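Octopine dehydrogenase (Pecten maximus, PDB 3C7A) catalyses the NADH-dependent reductive condensation of L-arginine with pyruvate to D-octopine, and the reverse oxidation of D-octopine with NAD(+). Local coordinates at residues 105-117 / 132-145. Numbering follows the deposited sequence.
With NAD (nicotinamide-adenine-dinucleotide), chain B; EDO (1,2-ethanediol), chain D; EDO (1,2-ethanediol), chain C.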
loop_
_atom_site.group_PDB
_atom_site.type_symbol
_atom_site.label_atom_id
_atom_site.label_comp_id
_atom_site.label_asym_id
_atom_site.label_seq_id
_atom_site.Cartn_x
_atom_site.Cartn_y
_atom_site.Cartn_z
ATOM N N TYR A 105 24.745 -2.561 4.841
ATOM C CA TYR A 105 24.732 -3.554 5.928
ATOM C C TYR A 105 23.908 -4.832 5.674
ATOM O O TYR A 105 24.032 -5.804 6.424
ATOM C CB TYR A 105 24.303 -2.895 7.252
ATOM C CG TYR A 105 25.107 -1.658 7.620
ATOM C CD1 TYR A 105 26.413 -1.768 8.102
ATOM C CD2 TYR A 105 24.559 -0.381 7.487
ATOM C CE1 TYR A 105 27.156 -0.636 8.438
ATOM C CE2 TYR A 105 25.291 0.759 7.821
ATOM C CZ TYR A 105 26.589 0.622 8.296
ATOM O OH TYR A 105 27.323 1.741 8.629
ATOM N N VAL A 106 23.087 -4.834 4.625
ATOM C CA VAL A 106 22.183 -5.962 4.333
ATOM C C VAL A 106 22.903 -7.158 3.671
ATOM O O VAL A 106 23.704 -6.975 2.749
ATOM C CB VAL A 106 20.936 -5.491 3.505
ATOM C CG1 VAL A 106 21.343 -4.942 2.134
ATOM C CG2 VAL A 106 19.898 -6.605 3.367
ATOM N N GLN A 107 22.613 -8.373 4.151
ATOM C CA GLN A 107 23.265 -9.596 3.644
ATOM C C GLN A 107 22.573 -10.208 2.411
ATOM O O GLN A 107 21.392 -9.948 2.159
ATOM C CB GLN A 107 23.460 -10.642 4.760
ATOM C CG GLN A 107 22.184 -11.315 5.290
ATOM C CD GLN A 107 22.471 -12.458 6.268
ATOM O OE1 GLN A 107 23.444 -13.197 6.116
ATOM N NE2 GLN A 107 21.611 -12.608 7.271
ATOM N N ASP A 108 23.322 -11.021 1.662
ATOM C CA ASP A 108 22.841 -11.649 0.420
ATOM C C ASP A 108 21.550 -12.472 0.566
ATOM O O ASP A 108 20.706 -12.466 -0.334
ATOM C CB ASP A 108 23.940 -12.524 -0.208
ATOM C CG ASP A 108 24.952 -11.725 -1.037
ATOM O OD1 ASP A 108 24.878 -10.477 -1.079
ATOM O OD2 ASP A 108 25.835 -12.361 -1.655
ATOM N N SER A 109 21.399 -13.167 1.694
ATOM C CA SER A 109 20.273 -14.090 1.895
ATOM C C SER A 109 19.036 -13.481 2.582
ATOM O O SER A 109 18.182 -14.215 3.090
ATOM C CB SER A 109 20.740 -15.345 2.648
ATOM O OG SER A 109 21.031 -15.059 4.009
ATOM N N ALA A 110 18.927 -12.153 2.578
ATOM C CA ALA A 110 17.824 -11.459 3.257
ATOM C C ALA A 110 16.506 -11.452 2.468
ATOM O O ALA A 110 16.510 -11.467 1.234
ATOM C CB ALA A 110 18.239 -10.034 3.614
ATOM N N LEU A 111 15.392 -11.429 3.201
ATOM C CA LEU A 111 14.046 -11.295 2.627
ATOM C C LEU A 111 13.434 -9.938 3.004
ATOM O O LEU A 111 13.225 -9.652 4.186
ATOM C CB LEU A 111 13.144 -12.448 3.101
ATOM C CG LEU A 111 11.646 -12.459 2.756
ATOM C CD1 LEU A 111 11.397 -12.754 1.275
ATOM C CD2 LEU A 111 10.899 -13.460 3.627
ATOM N N ILE A 112 13.148 -9.118 1.991
ATOM C CA ILE A 112 12.623 -7.755 2.183
ATOM C C ILE A 112 11.112 -7.689 1.886
ATOM O O ILE A 112 10.676 -8.072 0.797
ATOM C CB ILE A 112 13.407 -6.723 1.316
ATOM C CG1 ILE A 112 14.917 -6.844 1.578
ATOM C CG2 ILE A 112 12.910 -5.292 1.574
ATOM C CD1 ILE A 112 15.805 -6.083 0.600
ATOM N N VAL A 113 10.335 -7.193 2.856
ATOM C CA VAL A 113 8.858 -7.239 2.816
ATOM C C VAL A 113 8.189 -5.855 2.942
ATOM O O VAL A 113 8.575 -5.046 3.792
ATOM C CB VAL A 113 8.288 -8.168 3.942
ATOM C CG1 VAL A 113 6.783 -8.389 3.775
ATOM C CG2 VAL A 113 9.018 -9.512 3.983
ATOM N N GLY A 114 7.179 -5.600 2.107
ATOM C CA GLY A 114 6.363 -4.379 2.198
ATOM C C GLY A 114 4.958 -4.643 2.725
ATOM O O GLY A 114 4.181 -5.368 2.096
ATOM N N LEU A 115 4.628 -4.045 3.872
ATOM C CA LEU A 115 3.363 -4.322 4.569
ATOM C C LEU A 115 2.621 -3.046 5.026
ATOM O O LEU A 115 2.721 -2.656 6.194
ATOM C CB LEU A 115 3.621 -5.263 5.763
ATOM C CG LEU A 115 2.460 -5.917 6.534
ATOM C CD1 LEU A 115 1.918 -7.147 5.811
ATOM C CD2 LEU A 115 2.886 -6.280 7.952
ATOM N N PRO A 116 1.873 -2.390 4.111
ATOM C CA PRO A 116 1.703 -2.679 2.683
ATOM C C PRO A 116 2.711 -1.949 1.780
ATOM O O PRO A 116 3.299 -0.940 2.185
ATOM C CB PRO A 116 0.282 -2.180 2.405
ATOM C CG PRO A 116 0.082 -1.045 3.379
ATOM C CD PRO A 116 1.060 -1.227 4.523
ATOM N N SER A 117 2.901 -2.463 0.569
ATOM C CA SER A 117 3.901 -1.924 -0.344
ATOM C C SER A 117 3.410 -0.644 -1.010
ATOM O O SER A 117 4.100 0.375 -1.004
ATOM C CB SER A 117 4.270 -2.962 -1.407
ATOM O OG SER A 117 5.113 -3.966 -0.869
ATOM N N LYS A 132 23.117 -5.696 -5.698
ATOM C CA LYS A 132 22.627 -6.442 -4.527
ATOM C C LYS A 132 21.161 -6.889 -4.664
ATOM O O LYS A 132 20.766 -7.920 -4.110
ATOM C CB LYS A 132 22.829 -5.607 -3.250
ATOM C CG LYS A 132 22.316 -6.234 -1.941
ATOM C CD LYS A 132 23.187 -7.390 -1.439
ATOM C CE LYS A 132 24.420 -6.897 -0.692
ATOM N NZ LYS A 132 25.060 -7.987 0.098
ATOM N N ALA A 133 20.372 -6.121 -5.417
ATOM C CA ALA A 133 18.942 -6.399 -5.610
ATOM C C ALA A 133 18.646 -7.682 -6.405
ATOM O O ALA A 133 17.511 -8.166 -6.407
ATOM C CB ALA A 133 18.249 -5.196 -6.254
ATOM N N ALA A 134 19.665 -8.225 -7.070
ATOM C CA ALA A 134 19.533 -9.476 -7.823
ATOM C C ALA A 134 19.815 -10.721 -6.968
ATOM O O ALA A 134 19.560 -11.849 -7.401
ATOM C CB ALA A 134 20.431 -9.453 -9.060
ATOM N N ALA A 135 20.333 -10.506 -5.759
ATOM C CA ALA A 135 20.641 -11.596 -4.829
ATOM C C ALA A 135 19.513 -11.867 -3.823
ATOM O O ALA A 135 19.204 -13.027 -3.537
ATOM C CB ALA A 135 21.961 -11.325 -4.103
ATOM N N VAL A 136 18.908 -10.800 -3.296
ATOM C CA VAL A 136 17.813 -10.899 -2.310
ATOM C C VAL A 136 16.449 -11.221 -2.952
ATOM O O VAL A 136 16.347 -11.326 -4.177
ATOM C CB VAL A 136 17.696 -9.605 -1.440
ATOM C CG1 VAL A 136 18.984 -9.349 -0.665
ATOM C CG2 VAL A 136 17.333 -8.389 -2.299
ATOM N N SER A 137 15.417 -11.378 -2.115
ATOM C CA SER A 137 14.026 -11.571 -2.565
ATOM C C SER A 137 13.119 -10.398 -2.155
ATOM O O SER A 137 13.366 -9.751 -1.133
ATOM C CB SER A 137 13.455 -12.884 -2.015
ATOM O OG SER A 137 14.104 -14.016 -2.572
ATOM N N MET A 138 12.070 -10.139 -2.946
ATOM C CA MET A 138 11.131 -9.025 -2.700
ATOM C C MET A 138 9.659 -9.499 -2.602
ATOM O O MET A 138 9.140 -10.115 -3.537
ATOM C CB MET A 138 11.292 -7.933 -3.783
ATOM C CG MET A 138 12.666 -7.227 -3.807
ATOM S SD MET A 138 12.959 -6.067 -5.183
ATOM C CE MET A 138 13.328 -7.195 -6.529
ATOM N N MET A 139 9.001 -9.193 -1.475
ATOM C CA MET A 139 7.639 -9.677 -1.148
ATOM C C MET A 139 6.657 -8.512 -0.883
ATOM O O MET A 139 6.958 -7.631 -0.078
ATOM C CB MET A 139 7.711 -10.605 0.081
ATOM C CG MET A 139 6.477 -11.477 0.358
ATOM S SD MET A 139 6.663 -12.526 1.831
ATOM C CE MET A 139 5.187 -13.538 1.736
ATOM N N SER A 140 5.490 -8.523 -1.541
ATOM C CA SER A 140 4.520 -7.400 -1.472
ATOM C C SER A 140 3.064 -7.774 -1.110
ATOM O O SER A 140 2.406 -8.510 -1.853
ATOM C CB SER A 140 4.519 -6.618 -2.796
ATOM O OG SER A 140 5.776 -6.016 -3.058
ATOM N N PHE A 141 2.564 -7.230 0.007
ATOM C CA PHE A 141 1.193 -7.493 0.504
ATOM C C PHE A 141 0.146 -6.466 0.030
ATOM O O PHE A 141 0.484 -5.308 -0.236
ATOM C CB PHE A 141 1.183 -7.567 2.040
ATOM C CG PHE A 141 1.669 -8.884 2.598
ATOM C CD1 PHE A 141 3.027 -9.103 2.825
ATOM C CD2 PHE A 141 0.767 -9.898 2.910
ATOM C CE1 PHE A 141 3.481 -10.319 3.345
ATOM C CE2 PHE A 141 1.208 -11.118 3.430
ATOM C CZ PHE A 141 2.569 -11.328 3.649
ATOM N N GLU A 142 -1.121 -6.888 -0.042
ATOM C CA GLU A 142 -2.207 -6.057 -0.609
ATOM C C GLU A 142 -2.712 -4.899 0.277
ATOM O O GLU A 142 -3.064 -3.833 -0.242
ATOM C CB GLU A 142 -3.380 -6.917 -1.133
ATOM C CG GLU A 142 -4.158 -7.718 -0.078
ATOM C CD GLU A 142 -5.318 -8.531 -0.661
ATOM O OE1 GLU A 142 -6.098 -7.990 -1.477
ATOM O OE2 GLU A 142 -5.461 -9.715 -0.288
ATOM N N THR A 143 -2.755 -5.120 1.594
ATOM C CA THR A 143 -3.156 -4.096 2.582
ATOM C C THR A 143 -2.683 -4.485 3.999
ATOM O O THR A 143 -2.026 -5.514 4.168
ATOM C CB THR A 143 -4.695 -3.800 2.537
ATOM O OG1 THR A 143 -4.993 -2.620 3.298
ATOM C CG2 THR A 143 -5.517 -4.979 3.066
ATOM N N LEU A 144 -2.999 -3.661 5.002
ATOM C CA LEU A 144 -2.637 -3.954 6.400
ATOM C C LEU A 144 -3.542 -5.046 7.000
ATOM O O LEU A 144 -4.756 -5.021 6.788
ATOM C CB LEU A 144 -2.683 -2.674 7.255
ATOM C CG LEU A 144 -2.030 -2.684 8.648
ATOM C CD1 LEU A 144 -0.499 -2.649 8.568
ATOM C CD2 LEU A 144 -2.535 -1.532 9.502
ATOM N N PRO A 145 -2.949 -6.017 7.734
ATOM C CA PRO A 145 -3.692 -7.135 8.343
ATOM C C PRO A 145 -4.754 -6.773 9.396
ATOM O O PRO A 145 -5.700 -7.544 9.585
ATOM C CB PRO A 145 -2.587 -7.980 8.996
ATOM C CG PRO A 145 -1.333 -7.593 8.287
ATOM C CD PRO A 145 -1.501 -6.139 7.993
HETATM P PA NAD B . 0.790 5.972 10.922
HETATM O O1A NAD B . 0.157 7.239 10.493
HETATM O O2A NAD B . 0.335 5.589 12.278
HETATM O O5B NAD B . 2.399 6.114 10.876
HETATM C C5B NAD B . 3.077 7.175 11.525
HETATM C C4B NAD B . 4.580 6.901 11.541
HETATM O O4B NAD B . 5.159 7.224 10.287
HETATM C C3B NAD B . 5.327 7.737 12.574
HETATM O O3B NAD B . 5.463 7.070 13.808
HETATM C C2B NAD B . 6.674 7.998 11.926
HETATM O O2B NAD B . 7.618 7.014 12.282
HETATM C C1B NAD B . 6.388 7.918 10.435
HETATM N N9A NAD B . 6.288 9.297 9.912
HETATM C C8A NAD B . 5.151 10.067 9.867
HETATM N N7A NAD B . 5.459 11.272 9.338
HETATM C C5A NAD B . 6.778 11.288 9.044
HETATM C C6A NAD B . 7.596 12.268 8.488
HETATM N N6A NAD B . 7.144 13.517 8.390
HETATM N N1A NAD B . 8.943 12.002 8.296
HETATM C C2A NAD B . 9.464 10.771 8.655
HETATM N N3A NAD B . 8.641 9.805 9.209
HETATM C C4A NAD B . 7.316 10.055 9.401
HETATM O O3 NAD B . 0.457 4.825 9.827
HETATM P PN NAD B . -0.253 3.424 10.207
HETATM O O1N NAD B . -1.559 3.720 10.838
HETATM O O2N NAD B . 0.724 2.566 10.919
HETATM O O5D NAD B . -0.576 2.748 8.776
HETATM C C5D NAD B . 0.416 2.457 7.812
HETATM C C4D NAD B . -0.233 2.270 6.438
HETATM O O4D NAD B . -1.259 1.287 6.484
HETATM C C3D NAD B . -0.866 3.561 5.933
HETATM O O3D NAD B . -0.493 3.767 4.589
HETATM C C2D NAD B . -2.362 3.323 6.054
HETATM O O2D NAD B . -3.076 3.964 5.023
HETATM C C1D NAD B . -2.484 1.803 5.982
HETATM N N1N NAD B . -3.654 1.265 6.718
HETATM C C2N NAD B . -3.876 1.566 8.042
HETATM C C3N NAD B . -4.985 1.042 8.716
HETATM C C7N NAD B . -5.089 1.171 10.214
HETATM O O7N NAD B . -6.193 0.749 10.832
HETATM N N7N NAD B . -4.024 1.736 10.947
HETATM C C4N NAD B . -5.868 0.204 8.028
HETATM C C5N NAD B . -5.635 -0.101 6.687
HETATM C C6N NAD B . -4.520 0.437 6.047
HETATM C C1 EDO D . 26.942 -9.479 2.594
HETATM O O1 EDO D . 28.163 -8.848 2.998
HETATM C C2 EDO D . 27.253 -10.719 1.764
HETATM O O2 EDO D . 26.613 -11.857 2.350
HETATM C C1 EDO C . -8.854 -4.601 -3.882
HETATM O O1 EDO C . -8.218 -3.390 -4.310
HETATM C C2 EDO C . -7.816 -5.707 -3.726
HETATM O O2 EDO C . -7.018 -5.458 -2.562
#
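Four backbone hydrogen bonds, from Ile112 N to Ser137 O, Met139 N to Ile112 O, Gly114 N to Met139 O and Phe141 N to Gly114 O, pair strands 111-114 and 137-141 in parallel, the two strands of a beta-alpha-beta unit, linked by helix 121-129, within the larger sheet. Lys132, bent at chi2 (73°) and chi3 (81°), curls its ammonium back to Asp108, NZ lying 2.8 Å from OD1 in a salt bridge, and also donates to Val106 O. Were this lysine an alanine, the Asp108 carboxylate would probably lose its countercharge and Val106 O this donor. At the other end the hydroxyls of Ser117 and Ser140 are hydrogen-bonded, OG to OG, at 3.1 Å; Ser140 OG also bonds Glu122. Leu115 CD1 sits over one face of the Phe141 ring, 4.0 Å from its centroid, a CH-pi contact, while Val113 CG1 comes within 3.8 Å of CE1 at the ring edge. Ile112 CD1 meets Val136 CG2. Beyond the strands, Pro116, after a cis peptide, packs CB on Thr143 CA, and Leu144 CD2 reaches NAD C3N at 3.6 Å. The charged pair thus lies at the end remote from the cofactor, whereas Leu144 borders the nicotinamide and Pro116 the adjoining ribose, beside pyruvate-binding Thr143.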